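Local coordinates for putative oxidoreductase molybdopterin-binding subunit (Sulfolobus tokodaii, PDB 4ZOH), which probably serves as the molybdenum-cofactor subunit of an oxidoreductase of the aldehyde oxidase and xanthine dehydrogenase family, binding a pterin cytosine dinucleotide, at residues G137-L149 with E263-R276. Numbering follows the deposited sequence.
Sequences GGDVEKAFKEADL and EVAVKKDGTILGIR
F144 and R276 stack: the guanidinium lies flat on the ring, planes 10° apart and centres 3.8 Å apart, a cation-pi contact, with R276 CD adding a CH-pi contact on the same face. A265 CB fills the opposite face, 3.6 Å from the ring centroid. With CG beside the backbone N (chi1 -76°), the phenylalanine reaches from helix 140-145 into this slot, and at its rim CE2 comes within 3.3 Å of E263 CG. E263 fixes the guanidinium's rotation, its OE2 taking both NE and NH2 of R276 side-on in a salt bridge, while OE1 bonds to T150. One residue before F144, A143 packs on L273 and G274; the glycine lets the helix come close, A143 CB lying 3.8 Å from G274 CA. Past the helix, L149 O accepts a nearly straight bond from V266 N (3.0 Å), its CB packs on V266 CG2, and D148 N and, weakly, L149 N share V266 O, a classic beta bulge opening strand 149-161 against strand 254-266. D148 OD2 then uses its anti lone pair for K268 N (3.1 Å), tying the connection to the hairpin's type I turn K267-G270. The carboxylate of E263 thus probably balances the arginine's charge while its flat face packs on the aromatic ring.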
# COMPACT_ATOMS: atom_id res chain seq x y z
N GLY A 137 25.93 9.10 -48.54
CA GLY A 137 27.14 9.68 -47.99
C GLY A 137 28.35 9.28 -48.80
O GLY A 137 28.31 8.27 -49.57
N GLY A 138 29.42 10.07 -48.60
CA GLY A 138 30.68 9.85 -49.31
C GLY A 138 30.43 9.94 -50.81
O GLY A 138 29.70 10.81 -51.24
N ASP A 139 30.98 9.01 -51.58
CA ASP A 139 30.97 9.09 -53.05
C ASP A 139 30.67 7.71 -53.59
O ASP A 139 31.60 6.96 -53.96
CB ASP A 139 32.35 9.60 -53.54
CG ASP A 139 32.40 9.84 -55.09
OD1 ASP A 139 31.54 9.36 -55.87
OD2 ASP A 139 33.36 10.51 -55.50
N VAL A 140 29.41 7.36 -53.63
CA VAL A 140 28.98 5.97 -53.97
C VAL A 140 29.29 5.61 -55.40
O VAL A 140 29.55 4.43 -55.72
CB VAL A 140 27.46 5.68 -53.64
CG1 VAL A 140 26.52 6.42 -54.58
CG2 VAL A 140 27.14 4.19 -53.73
N GLU A 141 29.28 6.64 -56.27
CA GLU A 141 29.53 6.45 -57.70
C GLU A 141 30.94 5.96 -58.00
O GLU A 141 31.14 5.01 -58.78
CB GLU A 141 29.24 7.75 -58.45
CG GLU A 141 27.95 7.80 -59.28
CD GLU A 141 26.80 6.94 -58.80
OE1 GLU A 141 26.72 5.76 -59.23
OE2 GLU A 141 25.96 7.47 -58.03
N LYS A 142 31.89 6.63 -57.36
CA LYS A 142 33.28 6.31 -57.33
C LYS A 142 33.55 4.91 -56.77
O LYS A 142 34.42 4.18 -57.31
CB LYS A 142 34.01 7.37 -56.49
CG LYS A 142 35.49 7.11 -56.24
CD LYS A 142 36.11 8.25 -55.47
CE LYS A 142 37.64 8.16 -55.51
NZ LYS A 142 38.18 7.73 -54.20
N ALA A 143 32.82 4.54 -55.69
CA ALA A 143 32.91 3.20 -55.12
C ALA A 143 32.53 2.15 -56.11
O ALA A 143 33.21 1.15 -56.23
CB ALA A 143 32.03 3.04 -53.85
N PHE A 144 31.38 2.30 -56.75
CA PHE A 144 30.96 1.26 -57.68
C PHE A 144 31.76 1.34 -59.00
O PHE A 144 31.80 0.35 -59.73
CB PHE A 144 29.45 1.22 -57.89
CG PHE A 144 28.71 0.59 -56.74
CD1 PHE A 144 28.61 1.26 -55.50
CD2 PHE A 144 28.17 -0.68 -56.86
CE1 PHE A 144 27.97 0.65 -54.41
CE2 PHE A 144 27.55 -1.30 -55.77
CZ PHE A 144 27.42 -0.63 -54.55
N LYS A 145 32.41 2.49 -59.28
CA LYS A 145 33.24 2.64 -60.51
C LYS A 145 34.52 1.82 -60.36
O LYS A 145 34.80 0.96 -61.19
CB LYS A 145 33.61 4.12 -60.81
CG LYS A 145 34.07 4.42 -62.23
CD LYS A 145 32.88 4.49 -63.20
CE LYS A 145 33.25 4.08 -64.63
NZ LYS A 145 34.31 4.95 -65.22
N GLU A 146 35.23 2.07 -59.26
CA GLU A 146 36.47 1.42 -58.81
C GLU A 146 36.41 -0.06 -58.37
O GLU A 146 37.43 -0.61 -57.99
CB GLU A 146 37.07 2.22 -57.65
CG GLU A 146 37.60 3.59 -58.00
CD GLU A 146 38.12 4.35 -56.78
OE1 GLU A 146 37.85 3.95 -55.62
OE2 GLU A 146 38.81 5.38 -56.98
N ALA A 147 35.25 -0.70 -58.40
CA ALA A 147 35.07 -2.02 -57.82
C ALA A 147 35.45 -3.05 -58.83
O ALA A 147 35.15 -2.88 -60.00
CB ALA A 147 33.63 -2.26 -57.44
N ASP A 148 36.05 -4.16 -58.38
CA ASP A 148 36.36 -5.26 -59.30
C ASP A 148 35.16 -6.15 -59.48
O ASP A 148 35.02 -6.87 -60.47
CB ASP A 148 37.65 -6.04 -58.86
CG ASP A 148 38.86 -5.10 -58.70
OD1 ASP A 148 39.03 -4.20 -59.56
OD2 ASP A 148 39.62 -5.23 -57.71
N LEU A 149 34.25 -6.06 -58.51
CA LEU A 149 33.19 -7.02 -58.30
C LEU A 149 32.10 -6.40 -57.42
O LEU A 149 32.38 -5.57 -56.52
CB LEU A 149 33.81 -8.23 -57.53
CG LEU A 149 32.98 -9.51 -57.53
CD1 LEU A 149 32.17 -9.59 -58.82
CD2 LEU A 149 33.87 -10.73 -57.39
N GLU A 263 23.78 -4.28 -52.23
CA GLU A 263 24.75 -4.65 -53.21
C GLU A 263 26.03 -4.07 -52.70
O GLU A 263 26.07 -2.91 -52.32
CB GLU A 263 24.37 -4.12 -54.62
CG GLU A 263 25.55 -3.86 -55.57
CD GLU A 263 25.13 -3.50 -57.01
OE1 GLU A 263 25.74 -4.04 -57.98
OE2 GLU A 263 24.18 -2.69 -57.17
N VAL A 264 27.10 -4.88 -52.68
CA VAL A 264 28.34 -4.34 -52.10
C VAL A 264 29.38 -4.28 -53.23
O VAL A 264 29.47 -5.19 -54.06
CB VAL A 264 28.79 -5.13 -50.80
CG1 VAL A 264 29.01 -6.60 -51.08
CG2 VAL A 264 30.01 -4.54 -50.14
N ALA A 265 30.16 -3.21 -53.18
CA ALA A 265 31.23 -3.01 -54.09
C ALA A 265 32.58 -3.25 -53.41
O ALA A 265 33.01 -2.54 -52.46
CB ALA A 265 31.17 -1.60 -54.67
N VAL A 266 33.28 -4.24 -53.97
CA VAL A 266 34.58 -4.61 -53.42
C VAL A 266 35.71 -4.64 -54.44
O VAL A 266 35.48 -4.94 -55.64
CB VAL A 266 34.50 -5.99 -52.73
CG1 VAL A 266 33.43 -5.96 -51.62
CG2 VAL A 266 34.24 -7.13 -53.74
N LYS A 267 36.93 -4.36 -53.95
CA LYS A 267 38.15 -4.87 -54.61
C LYS A 267 38.49 -6.33 -54.26
O LYS A 267 38.19 -6.83 -53.14
CB LYS A 267 39.30 -3.90 -54.43
CG LYS A 267 39.31 -2.95 -55.63
CD LYS A 267 39.97 -1.59 -55.35
CE LYS A 267 40.39 -0.92 -56.66
NZ LYS A 267 41.44 0.09 -56.36
N LYS A 268 39.06 -7.03 -55.24
CA LYS A 268 39.44 -8.45 -55.08
C LYS A 268 40.36 -8.74 -53.87
O LYS A 268 40.36 -9.85 -53.36
CB LYS A 268 40.13 -8.98 -56.35
CG LYS A 268 39.23 -9.07 -57.57
CD LYS A 268 38.79 -10.49 -57.81
CE LYS A 268 38.67 -10.66 -59.31
NZ LYS A 268 37.40 -11.39 -59.57
N ASP A 269 41.10 -7.74 -53.41
CA ASP A 269 41.88 -7.90 -52.21
C ASP A 269 41.06 -7.77 -50.90
O ASP A 269 41.64 -7.61 -49.82
CB ASP A 269 43.08 -6.94 -52.23
CG ASP A 269 42.71 -5.51 -51.87
OD1 ASP A 269 41.50 -5.19 -51.84
OD2 ASP A 269 43.66 -4.70 -51.58
N GLY A 270 39.72 -7.85 -50.99
CA GLY A 270 38.83 -7.62 -49.84
C GLY A 270 38.63 -6.20 -49.32
O GLY A 270 38.06 -6.03 -48.24
N THR A 271 39.11 -5.19 -50.06
CA THR A 271 38.68 -3.78 -49.85
C THR A 271 37.16 -3.69 -50.10
O THR A 271 36.67 -4.18 -51.15
CB THR A 271 39.49 -2.74 -50.68
OG1 THR A 271 40.91 -2.87 -50.41
CG2 THR A 271 39.08 -1.29 -50.33
N ILE A 272 36.43 -3.19 -49.09
CA ILE A 272 34.96 -2.95 -49.21
C ILE A 272 34.89 -1.48 -49.56
O ILE A 272 35.36 -0.62 -48.80
CB ILE A 272 34.15 -3.25 -47.91
CG1 ILE A 272 34.37 -4.68 -47.35
CG2 ILE A 272 32.67 -3.00 -48.10
CD1 ILE A 272 33.85 -5.82 -48.16
N LEU A 273 34.32 -1.17 -50.71
CA LEU A 273 34.36 0.24 -51.18
C LEU A 273 33.07 1.01 -50.84
O LEU A 273 33.10 2.16 -50.33
CB LEU A 273 34.67 0.28 -52.68
CG LEU A 273 36.04 -0.30 -53.11
CD1 LEU A 273 35.95 -0.80 -54.55
CD2 LEU A 273 37.12 0.75 -52.92
N GLY A 274 31.94 0.38 -51.11
CA GLY A 274 30.70 1.05 -50.96
C GLY A 274 29.59 0.05 -50.99
O GLY A 274 29.80 -1.13 -51.42
N ILE A 275 28.41 0.58 -50.58
CA ILE A 275 27.13 -0.16 -50.50
C ILE A 275 25.93 0.65 -51.02
O ILE A 275 25.80 1.80 -50.75
CB ILE A 275 26.67 -0.42 -49.05
CG1 ILE A 275 27.82 -0.61 -48.11
CG2 ILE A 275 25.67 -1.57 -49.03
CD1 ILE A 275 28.37 -2.00 -48.16
N ARG A 276 25.01 -0.01 -51.67
CA ARG A 276 23.73 0.61 -51.86
C ARG A 276 22.67 -0.41 -51.73
O ARG A 276 22.92 -1.65 -51.90
CB ARG A 276 23.63 1.24 -53.25
CG ARG A 276 23.95 0.33 -54.40
CD ARG A 276 24.30 1.20 -55.62
NE ARG A 276 24.50 0.30 -56.73
CZ ARG A 276 25.06 0.62 -57.90
NH1 ARG A 276 25.48 1.86 -58.17
NH2 ARG A 276 25.17 -0.36 -58.81